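Local coordinates for glyceraldehyde-3-phosphate dehydrogenase (Sulfolobus solfataricus, PDB 1B7G), which oxidises and phosphorylates glyceraldehyde 3-phosphate to 1,3-bisphosphoglycerate in glycolysis, using either NADP or NAD as cofactor with a marked preference for NADP, at residues Lys176-Asn180 against Ser181-Asp185; Tyr296-Gln300 against Glu301-Val305. The protein carries 1 engineered substitution. One frame throughout, in Å; residues are numbered along the deposited sequence.

Contact 1 (176-185) and contact 2 (296-305) belong to the same mixed sheet of the catalytic domain but do not touch: their centres are about 20 Å apart and their nearest atoms about 11 Å. Contact 1 is at the surface, where a loop leads into the outermost strand 183-184; contact 2 is buried, where inner strand 291-298 gives way to helix 304-315. They stand at different distances from the active site. The side chain of Pro178 is about 9 Å from those of Arg166 and Arg167, of the substrate phosphate site, whereas the side chain of Gln300, probably an NAD-binding residue, is about 3 Å from those of Arg167 and the catalytic-site His219.

Contact 1: residues Lys176-Asn180 against Ser181-Asp185; sequences KGPIN and SLVPD
Pro178 and Val183 meet through ring carbon and methyl: CG of Pro178 lies 3.5 Å from CG2 of Val183, a pair tighter than ordinary van der Waals contact. The two side chains cross obliquely, and CD of the ring is a more distant neighbour of the same methyl. The proline also meets Ser181, since its CB is 3.9 Å from Ser181 CB and its CG is 3.7 Å from Ser181 O. CB thus meets the serine methylene, CG the valine branch.

Behind these contacts stands the chain reversal through Ile179 and Asn180. The CA atoms of Pro178 and Ser181 are 5.8 Å apart, within the limit for a beta turn, but Pro178 O and Ser181 N are 5.0 Å apart, so the turn is open and lacks its closing hydrogen bond. The peptide before Pro178 is cis, which bends the incoming chain just ahead of the reversal. On the other arm, Val183 has CG1 anti to its backbone N (chi1 -173°); this leaves CG2 beside that N, the branch that reaches the proline. Ser181 OG donates to Leu182 O at 2.9 Å, a local partner met 50° out of the carbonyl plane, off the lone-pair direction.

Asn180 packs on Asn180 of the second subunit, and Asp185 forms a salt bridge with Arg166 of the phosphate site. Pro178 rests on Ile212 of strand 205-213 and on Ala168, just past strand 157-167. Val183 and Asp185 make backbone hydrogen bonds with Ile212 and Ala210, so the turn delivers the chain into edge strand 183-184, antiparallel to strand 205-213.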
ATOM      1  N   LYS A 176       1.360  14.679  11.856  1.00 27.20           N
ATOM      2  CA  LYS A 176       2.555  15.447  11.487  1.00 31.19           C
ATOM      3  C   LYS A 176       2.349  16.193  10.185  1.00 30.05           C
ATOM      4  O   LYS A 176       1.592  15.716   9.375  1.00 28.03           O
ATOM      5  CB  LYS A 176       3.776  14.517  11.278  1.00 31.49           C
ATOM      6  CG  LYS A 176       4.382  14.074  12.618  1.00 36.23           C
ATOM      7  CD  LYS A 176       5.481  13.056  12.358  1.00 54.36           C
ATOM      8  CE  LYS A 176       6.024  12.475  13.646  1.00 64.89           C
ATOM      9  NZ  LYS A 176       7.309  11.739  13.431  1.00 69.58           N
ATOM     10  N   GLY A 177       2.966  17.374  10.074  1.00 27.95           N
ATOM     11  CA  GLY A 177       2.844  18.113   8.814  1.00 23.48           C
ATOM     12  C   GLY A 177       4.286  18.143   8.229  1.00 27.66           C
ATOM     13  O   GLY A 177       5.151  17.358   8.632  1.00 26.73           O
ATOM     14  N   PRO A 178       4.462  19.063   7.327  1.00 23.32           N
ATOM     15  CA  PRO A 178       3.425  19.995   6.933  1.00 25.29           C
ATOM     16  C   PRO A 178       2.468  19.523   5.862  1.00 27.09           C
ATOM     17  O   PRO A 178       2.758  18.697   5.006  1.00 24.91           O
ATOM     18  CB  PRO A 178       4.224  21.194   6.441  1.00 25.45           C
ATOM     19  CG  PRO A 178       5.453  20.588   5.852  1.00 29.52           C
ATOM     20  CD  PRO A 178       5.768  19.343   6.644  1.00 25.12           C
ATOM     21  N   ILE A 179       1.255  20.091   5.926  1.00 24.56           N
ATOM     22  CA  ILE A 179       0.180  19.820   4.996  1.00 24.31           C
ATOM     23  C   ILE A 179       0.484  20.498   3.643  1.00 26.33           C
ATOM     24  O   ILE A 179       0.261  19.949   2.573  1.00 25.44           O
ATOM     25  CB  ILE A 179      -1.171  20.398   5.426  1.00 21.22           C
ATOM     26  CG1 ILE A 179      -1.738  19.857   6.752  1.00 39.14           C
ATOM     27  CG2 ILE A 179      -2.246  20.057   4.362  1.00 22.57           C
ATOM     28  CD1 ILE A 179      -3.025  20.522   7.194  1.00 53.11           C
ATOM     29  N   ASN A 180       0.973  21.738   3.753  1.00 27.95           N
ATOM     30  CA  ASN A 180       1.186  22.481   2.492  1.00 29.64           C
ATOM     31  C   ASN A 180       2.283  23.519   2.680  1.00 28.32           C
ATOM     32  O   ASN A 180       2.046  24.719   2.824  1.00 26.41           O
ATOM     33  CB  ASN A 180      -0.139  23.175   2.071  1.00 29.19           C
ATOM     34  CG  ASN A 180       0.105  24.004   0.814  1.00 38.29           C
ATOM     35  OD1 ASN A 180       1.107  23.814   0.106  1.00 33.46           O
ATOM     36  ND2 ASN A 180      -0.717  24.975   0.495  1.00 25.79           N
ATOM     37  N   SER A 181       3.525  23.083   2.726  1.00 25.13           N
ATOM     38  CA  SER A 181       4.666  24.006   2.860  1.00 27.49           C
ATOM     39  C   SER A 181       5.902  23.253   2.365  1.00 26.55           C
ATOM     40  O   SER A 181       5.910  22.026   2.458  1.00 25.98           O
ATOM     41  CB  SER A 181       4.979  24.325   4.330  1.00 21.05           C
ATOM     42  OG  SER A 181       5.888  25.442   4.450  1.00 23.73           O
ATOM     43  N   LEU A 182       6.920  24.037   2.050  1.00 22.23           N
ATOM     44  CA  LEU A 182       8.254  23.458   1.859  1.00 21.54           C
ATOM     45  C   LEU A 182       8.981  23.927   3.100  1.00 25.05           C
ATOM     46  O   LEU A 182       8.665  25.051   3.571  1.00 25.21           O
ATOM     47  CB  LEU A 182       8.916  23.894   0.565  1.00 21.71           C
ATOM     48  CG  LEU A 182       8.277  23.449  -0.734  1.00 24.58           C
ATOM     49  CD1 LEU A 182       9.106  23.999  -1.900  1.00 17.92           C
ATOM     50  CD2 LEU A 182       8.251  21.890  -0.747  1.00 15.65           C
ATOM     51  N   VAL A 183       9.782  23.071   3.720  1.00 19.84           N
ATOM     52  CA  VAL A 183      10.388  23.435   5.006  1.00 19.05           C
ATOM     53  C   VAL A 183      11.895  23.110   4.968  1.00 24.90           C
ATOM     54  O   VAL A 183      12.226  21.924   5.039  1.00 24.92           O
ATOM     55  CB  VAL A 183       9.690  22.721   6.171  1.00 22.13           C
ATOM     56  CG1 VAL A 183      10.210  23.251   7.512  1.00 24.04           C
ATOM     57  CG2 VAL A 183       8.134  22.773   6.246  1.00 21.35           C
ATOM     58  N   PRO A 184      12.759  24.101   4.851  1.00 21.42           N
ATOM     59  CA  PRO A 184      14.203  23.845   4.882  1.00 21.86           C
ATOM     60  C   PRO A 184      14.495  22.862   5.996  1.00 26.87           C
ATOM     61  O   PRO A 184      14.036  23.005   7.153  1.00 20.90           O
ATOM     62  CB  PRO A 184      14.795  25.236   5.040  1.00 28.03           C
ATOM     63  CG  PRO A 184      13.777  26.136   4.342  1.00 26.46           C
ATOM     64  CD  PRO A 184      12.438  25.549   4.767  1.00 24.32           C
ATOM     65  N   ASP A 185      15.305  21.821   5.701  1.00 24.28           N
ATOM     66  CA  ASP A 185      15.528  20.819   6.775  1.00 28.91           C
ATOM     67  C   ASP A 185      16.942  20.319   6.872  1.00 24.99           C
ATOM     68  O   ASP A 185      17.256  19.188   6.460  1.00 23.72           O
ATOM     69  CB  ASP A 185      14.548  19.665   6.465  1.00 19.77           C
ATOM     70  CG  ASP A 185      14.543  18.603   7.568  1.00 30.56           C
ATOM     71  OD1 ASP A 185      14.737  18.909   8.737  1.00 29.93           O
ATOM     72  OD2 ASP A 185      14.378  17.425   7.207  1.00 27.43           O
TER

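Contact 2: residues Tyr296-Gln300 against Glu301-Val305; sequences YAVHQ and ESIVV
His299 is gripped at both ring nitrogens by the residues that follow it. NE2 donates to Glu301 OE1 over 2.6 Å in a His-carboxylate hydrogen bond; the oxygen lies 12° out of the ring plane and accepts the N-H through its anti lone pair, while the carboxylate stands 83° to the ring. ND1 is 2.9 Å from Ser302 OG in a second bond and is also bonded to Ile275 N. With CG anti to the backbone N (chi1 -179°), the imidazole swings to the side of its own carbonyl, and the amides of Glu301 and Ser302 pass over one face near its rim. Replacing His299 with an alanine is likely to leave Glu301 OE1 without its NE2 donor, and Ser302 OG and Ile275 N without the ring nitrogen they share. Glu301 OE2 forms a salt bridge with Arg266 of the second subunit. Gln300, probably an NAD-binding residue, runs alongside Glu301 with its amide roughly parallel to the carboxylate; its NE2 is bonded to Asp170 OD1 and Leu217 O, and the side chain lies against His219 of the catalytic site.

Backbone bonds shape the turn. His299 O accepts from Ser302 N at 3.2 Å, from above the carbonyl plane, and from Ile303 N at 3.1 Å, almost straight in line with the C=O. This double acceptance closes the strand-to-helix connection of the catalytic domain, where strand 291-298 ends and the chain turns into helix 304-315. A water donates to Gln300 O at 2.8 Å and accepts from Val304 N at 3.1 Å.

Apolar contact joins strand and turn: CG2 and CD1 of Ile303 each lie 4.0 Å from Val298 CG1, and Ile303 also touches Cys139, the probable nucleophile.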
ATOM      1  N   TYR A 296      17.033  10.192  -8.076  1.00 19.15           N
ATOM      2  CA  TYR A 296      16.470   8.895  -7.681  1.00 21.90           C
ATOM      3  C   TYR A 296      15.468   9.068  -6.564  1.00 22.90           C
ATOM      4  O   TYR A 296      15.480  10.071  -5.808  1.00 21.76           O
ATOM      5  CB  TYR A 296      17.625   7.906  -7.358  1.00 21.90           C
ATOM      6  CG  TYR A 296      18.629   8.333  -6.319  1.00 18.92           C
ATOM      7  CD1 TYR A 296      18.326   8.262  -4.952  1.00 15.85           C
ATOM      8  CD2 TYR A 296      19.887   8.767  -6.660  1.00 21.12           C
ATOM      9  CE1 TYR A 296      19.259   8.643  -4.010  1.00 20.31           C
ATOM     10  CE2 TYR A 296      20.835   9.126  -5.720  1.00 23.81           C
ATOM     11  CZ  TYR A 296      20.507   9.090  -4.392  1.00 25.98           C
ATOM     12  OH  TYR A 296      21.419   9.497  -3.455  1.00 25.57           O
ATOM     13  N   ALA A 297      14.587   8.052  -6.451  1.00 19.08           N
ATOM     14  CA  ALA A 297      13.657   8.001  -5.335  1.00 20.45           C
ATOM     15  C   ALA A 297      14.145   7.063  -4.244  1.00 24.57           C
ATOM     16  O   ALA A 297      14.876   6.086  -4.526  1.00 27.43           O
ATOM     17  CB  ALA A 297      12.248   7.566  -5.787  1.00 16.00           C
ATOM     18  N   VAL A 298      13.755   7.292  -3.000  1.00 18.69           N
ATOM     19  CA  VAL A 298      14.128   6.429  -1.883  1.00 20.31           C
ATOM     20  C   VAL A 298      12.867   6.071  -1.073  1.00 28.45           C
ATOM     21  O   VAL A 298      12.167   6.968  -0.620  1.00 20.07           O
ATOM     22  CB  VAL A 298      15.124   7.104  -0.939  1.00 24.83           C
ATOM     23  CG1 VAL A 298      15.493   6.232   0.245  1.00 25.98           C
ATOM     24  CG2 VAL A 298      16.421   7.537  -1.682  1.00 16.76           C
ATOM     25  N   HIS A 299      12.559   4.787  -0.948  1.00 21.01           N
ATOM     26  CA  HIS A 299      11.422   4.377  -0.110  1.00 24.68           C
ATOM     27  C   HIS A 299      11.914   4.237   1.311  1.00 26.56           C
ATOM     28  O   HIS A 299      12.515   3.205   1.696  1.00 24.61           O
ATOM     29  CB  HIS A 299      10.741   3.100  -0.605  1.00 25.75           C
ATOM     30  CG  HIS A 299       9.553   2.737   0.269  1.00 31.00           C
ATOM     31  ND1 HIS A 299       9.282   1.451   0.660  1.00 30.14           N
ATOM     32  CD2 HIS A 299       8.609   3.495   0.852  1.00 25.97           C
ATOM     33  CE1 HIS A 299       8.229   1.424   1.445  1.00 25.14           C
ATOM     34  NE2 HIS A 299       7.777   2.669   1.559  1.00 31.20           N
ATOM     35  N   GLN A 300      11.630   5.247   2.125  1.00 21.71           N
ATOM     36  CA  GLN A 300      12.204   5.346   3.452  1.00 26.58           C
ATOM     37  C   GLN A 300      11.690   4.285   4.415  1.00 27.08           C
ATOM     38  O   GLN A 300      12.376   4.025   5.401  1.00 21.66           O
ATOM     39  CB  GLN A 300      12.046   6.700   4.151  1.00 26.31           C
ATOM     40  CG  GLN A 300      10.601   7.060   4.495  1.00 20.31           C
ATOM     41  CD  GLN A 300       9.726   7.247   3.294  1.00 24.19           C
ATOM     42  OE1 GLN A 300      10.151   7.585   2.168  1.00 21.78           O
ATOM     43  NE2 GLN A 300       8.419   7.020   3.451  1.00 26.56           N
ATOM     44  N   GLU A 301      10.508   3.730   4.153  1.00 25.41           N
ATOM     45  CA  GLU A 301      10.056   2.713   5.124  1.00 30.93           C
ATOM     46  C   GLU A 301      10.881   1.421   5.062  1.00 24.24           C
ATOM     47  O   GLU A 301      10.879   0.677   6.050  1.00 25.02           O
ATOM     48  CB  GLU A 301       8.586   2.397   4.850  1.00 22.86           C
ATOM     49  CG  GLU A 301       7.675   3.633   5.121  1.00 25.17           C
ATOM     50  CD  GLU A 301       6.237   3.231   4.700  1.00 24.85           C
ATOM     51  OE1 GLU A 301       6.013   3.015   3.494  1.00 27.95           O
ATOM     52  OE2 GLU A 301       5.396   3.093   5.586  1.00 28.84           O
ATOM     53  N   SER A 302      11.507   1.149   3.945  1.00 27.60           N
ATOM     54  CA  SER A 302      12.188  -0.132   3.767  1.00 27.16           C
ATOM     55  C   SER A 302      13.637  -0.148   3.352  1.00 29.74           C
ATOM     56  O   SER A 302      14.216  -1.261   3.403  1.00 22.17           O
ATOM     57  CB  SER A 302      11.386  -0.905   2.709  1.00 26.16           C
ATOM     58  OG  SER A 302      11.472  -0.371   1.425  1.00 27.38           O
ATOM     59  N   ILE A 303      14.231   0.906   2.830  1.00 21.47           N
ATOM     60  CA  ILE A 303      15.596   0.836   2.342  1.00 22.66           C
ATOM     61  C   ILE A 303      16.603   0.267   3.324  1.00 19.55           C
ATOM     62  O   ILE A 303      17.432  -0.554   2.886  1.00 25.17           O
ATOM     63  CB  ILE A 303      16.097   2.196   1.787  1.00 18.15           C
ATOM     64  CG1 ILE A 303      17.543   2.008   1.288  1.00 20.27           C
ATOM     65  CG2 ILE A 303      15.955   3.282   2.869  1.00 17.74           C
ATOM     66  CD1 ILE A 303      18.014   3.148   0.357  1.00 24.87           C
ATOM     67  N   VAL A 304      16.476   0.509   4.625  1.00 21.99           N
ATOM     68  CA  VAL A 304      17.471   0.004   5.560  1.00 26.59           C
ATOM     69  C   VAL A 304      17.211  -1.422   6.042  1.00 28.27           C
ATOM     70  O   VAL A 304      18.061  -1.955   6.782  1.00 21.82           O
ATOM     71  CB  VAL A 304      17.765   0.906   6.756  1.00 26.28           C
ATOM     72  CG1 VAL A 304      18.307   2.262   6.299  1.00 28.98           C
ATOM     73  CG2 VAL A 304      16.601   1.104   7.711  1.00 23.90           C
ATOM     74  N   VAL A 305      16.099  -2.022   5.709  1.00 23.38           N
ATOM     75  CA  VAL A 305      15.817  -3.399   6.150  1.00 25.29           C
ATOM     76  C   VAL A 305      16.883  -4.393   5.775  1.00 22.46           C
ATOM     77  O   VAL A 305      17.472  -4.971   6.712  1.00 28.52           O
ATOM     78  CB  VAL A 305      14.394  -3.790   5.697  1.00 26.24           C
ATOM     79  CG1 VAL A 305      14.041  -5.239   6.016  1.00 25.50           C
ATOM     80  CG2 VAL A 305      13.437  -2.844   6.451  1.00 19.09           C
TER
HETATM   81  O   HOH W   1      14.132   1.948   5.991  1.00 43.46           O